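Local atomic coordinates of beta-galactoside alpha-2,6-sialyltransferase (Photobacterium sp., PDB entry 2Z4T), a protein that probably transfers sialic acid from a CMP-linked donor to the galactose of acceptors such as lactose, forming an alpha-2,6 linkage. Residues 363-368 against 403-408. Numbering follows the deposited sequence.
With C5P (cytidine-5'-monophosphate), chain C; GAL (beta-D-galactopyranose), chain B; GLC (alpha-D-glucopyranose), chain D.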
ATOM      1  N   THR A 363     -16.576  -5.512  10.034  1.00 40.48           N
ATOM      2  CA  THR A 363     -16.720  -6.943   9.846  1.00 41.67           C
ATOM      3  C   THR A 363     -16.205  -7.652  11.077  1.00 42.91           C
ATOM      4  O   THR A 363     -15.571  -7.011  11.905  1.00 43.75           O
ATOM      5  CB  THR A 363     -15.956  -7.429   8.596  1.00 41.22           C
ATOM      6  OG1 THR A 363     -16.357  -8.765   8.311  1.00 41.98           O
ATOM      7  CG2 THR A 363     -14.437  -7.368   8.800  1.00 38.71           C
ATOM      8  N   VAL A 364     -16.463  -8.956  11.200  1.00 44.13           N
ATOM      9  CA  VAL A 364     -15.859  -9.750  12.265  1.00 45.55           C
ATOM     10  C   VAL A 364     -14.748 -10.603  11.697  1.00 46.80           C
ATOM     11  O   VAL A 364     -14.977 -11.360  10.747  1.00 47.28           O
ATOM     12  CB  VAL A 364     -16.796 -10.813  12.865  1.00 45.79           C
ATOM     13  CG1 VAL A 364     -16.661 -10.808  14.391  1.00 45.55           C
ATOM     14  CG2 VAL A 364     -18.237 -10.683  12.374  1.00 44.36           C
ATOM     15  N   TRP A 365     -13.563 -10.525  12.299  1.00 48.03           N
ATOM     16  CA  TRP A 365     -12.489 -11.484  12.000  1.00 48.76           C
ATOM     17  C   TRP A 365     -12.606 -12.719  12.921  1.00 49.72           C
ATOM     18  O   TRP A 365     -13.013 -12.604  14.085  1.00 49.70           O
ATOM     19  CB  TRP A 365     -11.102 -10.837  12.141  1.00 47.85           C
ATOM     20  CG  TRP A 365     -10.880  -9.563  11.335  1.00 47.27           C
ATOM     21  CD1 TRP A 365     -10.432  -8.359  11.816  1.00 45.53           C
ATOM     22  CD2 TRP A 365     -11.067  -9.380   9.916  1.00 46.22           C
ATOM     23  NE1 TRP A 365     -10.345  -7.435  10.798  1.00 44.98           N
ATOM     24  CE2 TRP A 365     -10.719  -8.030   9.619  1.00 45.39           C
ATOM     25  CE3 TRP A 365     -11.507 -10.210   8.875  1.00 45.52           C
ATOM     26  CZ2 TRP A 365     -10.782  -7.499   8.323  1.00 44.56           C
ATOM     27  CZ3 TRP A 365     -11.585  -9.676   7.579  1.00 46.22           C
ATOM     28  CH2 TRP A 365     -11.217  -8.328   7.320  1.00 45.55           C
ATOM     29  N   ALA A 366     -12.261 -13.896  12.393  1.00 50.81           N
ATOM     30  CA  ALA A 366     -12.268 -15.131  13.193  1.00 51.80           C
ATOM     31  C   ALA A 366     -13.568 -15.304  14.007  1.00 52.43           C
ATOM     32  O   ALA A 366     -13.525 -15.725  15.167  1.00 52.78           O
ATOM     33  CB  ALA A 366     -11.044 -15.162  14.129  1.00 51.52           C
ATOM     34  N   GLY A 367     -14.708 -14.965  13.407  1.00 52.62           N
ATOM     35  CA  GLY A 367     -15.993 -15.096  14.079  1.00 52.94           C
ATOM     36  C   GLY A 367     -17.179 -15.188  13.133  1.00 53.47           C
ATOM     37  O   GLY A 367     -18.200 -14.535  13.349  1.00 53.74           O
ATOM     38  N   ASN A 368     -17.069 -16.004  12.094  1.00 53.68           N
ATOM     39  CA  ASN A 368     -18.194 -16.202  11.175  1.00 54.55           C
ATOM     40  C   ASN A 368     -19.563 -16.447  11.818  1.00 54.67           C
ATOM     41  O   ASN A 368     -20.590 -15.988  11.303  1.00 54.68           O
ATOM     42  CB  ASN A 368     -17.876 -17.282  10.143  1.00 54.59           C
ATOM     43  CG  ASN A 368     -16.937 -16.776   9.054  1.00 56.13           C
ATOM     44  OD1 ASN A 368     -16.564 -15.594   9.026  1.00 58.72           O
ATOM     45  ND2 ASN A 368     -16.550 -17.662   8.153  1.00 56.87           N
ATOM     46  N   LYS A 403     -20.736   2.290   3.057  1.00 38.69           N
ATOM     47  CA  LYS A 403     -19.363   1.810   2.842  1.00 39.46           C
ATOM     48  C   LYS A 403     -19.168   0.828   4.016  1.00 40.01           C
ATOM     49  O   LYS A 403     -18.656   1.262   5.035  1.00 40.90           O
ATOM     50  CB  LYS A 403     -18.470   3.045   3.019  1.00 38.90           C
ATOM     51  CG  LYS A 403     -16.973   2.828   2.847  1.00 40.87           C
ATOM     52  CD  LYS A 403     -16.724   2.162   1.497  1.00 42.31           C
ATOM     53  CE  LYS A 403     -15.349   1.707   1.391  1.00 44.34           C
ATOM     54  NZ  LYS A 403     -15.043   0.492   2.138  1.00 44.07           N
ATOM     55  N   GLY A 404     -19.468  -0.485   3.957  1.00 40.81           N
ATOM     56  CA  GLY A 404     -18.798  -1.557   3.229  1.00 41.91           C
ATOM     57  C   GLY A 404     -17.410  -1.369   3.816  1.00 41.82           C
ATOM     58  O   GLY A 404     -16.583  -0.864   3.079  1.00 43.12           O
ATOM     59  N   HIS A 405     -17.037  -1.882   4.996  1.00 41.22           N
ATOM     60  CA  HIS A 405     -16.060  -2.991   5.160  1.00 41.21           C
ATOM     61  C   HIS A 405     -15.639  -3.913   4.016  1.00 41.00           C
ATOM     62  O   HIS A 405     -16.414  -4.740   3.557  1.00 42.03           O
ATOM     63  CB  HIS A 405     -16.032  -3.659   6.541  1.00 40.59           C
ATOM     64  CG  HIS A 405     -14.640  -3.856   7.069  1.00 40.32           C
ATOM     65  ND1 HIS A 405     -13.755  -4.772   6.529  1.00 40.46           N
ATOM     66  CD2 HIS A 405     -13.964  -3.232   8.069  1.00 39.23           C
ATOM     67  CE1 HIS A 405     -12.604  -4.705   7.177  1.00 37.11           C
ATOM     68  NE2 HIS A 405     -12.706  -3.784   8.121  1.00 36.34           N
ATOM     69  N   PRO A 406     -14.403  -3.727   3.533  1.00 40.42           N
ATOM     70  CA  PRO A 406     -13.845  -4.543   2.436  1.00 39.94           C
ATOM     71  C   PRO A 406     -14.003  -6.046   2.674  1.00 39.96           C
ATOM     72  O   PRO A 406     -14.302  -6.775   1.734  1.00 39.31           O
ATOM     73  CB  PRO A 406     -12.370  -4.150   2.402  1.00 40.02           C
ATOM     74  CG  PRO A 406     -12.329  -2.743   2.968  1.00 40.67           C
ATOM     75  CD  PRO A 406     -13.491  -2.651   3.969  1.00 40.20           C
ATOM     76  N   GLY A 407     -13.836  -6.485   3.925  1.00 39.86           N
ATOM     77  CA  GLY A 407     -14.020  -7.877   4.302  1.00 39.60           C
ATOM     78  C   GLY A 407     -15.382  -8.215   4.895  1.00 40.25           C
ATOM     79  O   GLY A 407     -15.523  -9.205   5.613  1.00 40.03           O
ATOM     80  N   GLY A 408     -16.400  -7.415   4.591  1.00 40.22           N
ATOM     81  CA  GLY A 408     -17.714  -7.591   5.219  1.00 40.39           C
ATOM     82  C   GLY A 408     -18.515  -8.774   4.706  1.00 40.57           C
ATOM     83  O   GLY A 408     -19.321  -9.353   5.439  1.00 40.67           O
TER
HETATM   84  O3P C5P C1427     -12.258  -1.245  10.045  1.00 24.03           O
HETATM   85  P   C5P C1427     -10.796  -1.490   9.995  1.00 26.09           P
HETATM   86  O1P C5P C1427     -10.584  -2.964   9.685  1.00 26.09           O
HETATM   87  O2P C5P C1427     -10.058  -0.873  11.166  1.00 23.00           O
HETATM   88  O5' C5P C1427     -10.275  -0.647   8.763  1.00 25.07           O
HETATM   89  C5' C5P C1427      -9.005  -0.855   8.185  1.00 24.98           C
HETATM   90  C4' C5P C1427      -9.074  -0.168   6.822  1.00 25.11           C
HETATM   91  O4' C5P C1427     -10.093  -0.780   6.019  1.00 24.90           O
HETATM   92  C3' C5P C1427      -9.498   1.288   6.894  1.00 22.78           C
HETATM   93  O3' C5P C1427      -8.400   2.180   7.053  1.00 28.64           O
HETATM   94  C2' C5P C1427     -10.094   1.497   5.530  1.00 23.14           C
HETATM   95  O2' C5P C1427      -9.067   1.549   4.536  1.00 24.69           O
HETATM   96  C1' C5P C1427     -10.784   0.204   5.237  1.00 23.28           C
HETATM   97  N1  C5P C1427     -12.201   0.301   5.577  1.00 23.62           N
HETATM   98  C2  C5P C1427     -13.091   0.921   4.658  1.00 23.55           C
HETATM   99  N3  C5P C1427     -14.417   1.008   4.933  1.00 24.70           N
HETATM  100  C4  C5P C1427     -14.916   0.514   6.098  1.00 24.24           C
HETATM  101  C5  C5P C1427     -14.058  -0.106   7.031  1.00 23.83           C
HETATM  102  C6  C5P C1427     -12.687  -0.208   6.739  1.00 23.37           C
HETATM  103  O2  C5P C1427     -12.677   1.403   3.594  1.00 23.77           O
HETATM  104  N4  C5P C1427     -16.249   0.610   6.332  1.00 23.42           N
HETATM  105  C1  GAL B   2      -7.250 -10.974   9.807  1.00 40.47           C
HETATM  106  C2  GAL B   2      -6.026 -11.166  10.699  1.00 40.85           C
HETATM  107  C3  GAL B   2      -5.880  -9.957  11.620  1.00 39.73           C
HETATM  108  C4  GAL B   2      -5.918  -8.653  10.813  1.00 37.18           C
HETATM  109  C5  GAL B   2      -7.122  -8.603   9.870  1.00 34.85           C
HETATM  110  C6  GAL B   2      -7.074  -7.419   8.900  1.00 34.45           C
HETATM  111  O2  GAL B   2      -6.154 -12.379  11.426  1.00 41.21           O
HETATM  112  O3  GAL B   2      -4.667 -10.044  12.354  1.00 42.05           O
HETATM  113  O4  GAL B   2      -4.713  -8.546  10.085  1.00 34.87           O
HETATM  114  O5  GAL B   2      -7.137  -9.768   9.082  1.00 36.11           O
HETATM  115  O6  GAL B   2      -7.219  -6.174   9.552  1.00 32.27           O
HETATM  116  C1  GLC D   1      -9.710 -14.134   6.297  1.00 49.13           C
HETATM  117  C2  GLC D   1      -9.583 -12.634   6.017  1.00 47.89           C
HETATM  118  C3  GLC D   1      -8.410 -12.084   6.827  1.00 46.55           C
HETATM  119  C4  GLC D   1      -8.502 -12.445   8.322  1.00 46.82           C
HETATM  120  C5  GLC D   1      -8.774 -13.966   8.474  1.00 48.22           C
HETATM  121  C6  GLC D   1      -8.974 -14.584   9.873  1.00 50.08           C
HETATM  122  O1  GLC D   1      -8.511 -14.826   5.958  1.00 51.14           O
HETATM  123  O2  GLC D   1      -9.346 -12.354   4.656  1.00 48.32           O
HETATM  124  O3  GLC D   1      -8.304 -10.702   6.605  1.00 46.36           O
HETATM  125  O4  GLC D   1      -7.276 -12.070   8.920  1.00 43.34           O
HETATM  126  O5  GLC D   1      -9.915 -14.306   7.691  1.00 49.33           O
HETATM  127  O6  GLC D   1      -8.970 -13.676  10.956  1.00 51.69           O
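The methyl CG2 of Thr-363 fills the corner where two steeply inclined rings meet: it sits over one face of the His-405 imidazole, 3.7 Å from the ring centroid as a CH-pi contact, and over one face of the Trp-365 indole near the rim. The opposite indole face carries the acceptor sugar, with GAL C5 3.6 Å from Trp-365 NE1. Trp-365 CZ2 meets His-405 CE1 at 3.5 Å, the two ring planes inclined at 77°. Both imidazole nitrogens are engaged near the ring plane. Gly-407 N donates to His-405 ND1, which fixes the ring's rotation and leaves NE2 to bond C5P O1P at 2.8 Å, nearly straight at 171°. With OG1 anti to the backbone N (chi1 -168°), Thr-363 donates to Gly-407 O (2.9 Å), approaching from above the carbonyl plane while its methyl stays on the imidazole. Gly-407 lies within the type I turn from His-405 to Gly-408, closed by Gly-408 N to His-405 O. Lys-403 O accepts from cytosine N4 (2.8 Å). The loops following strands 356-360 and 399-403 of the parallel sheet thus join acceptor platform to donor-phosphate grip, an arrangement in keeping with the active-site cleft of a GT-B glycosyltransferase.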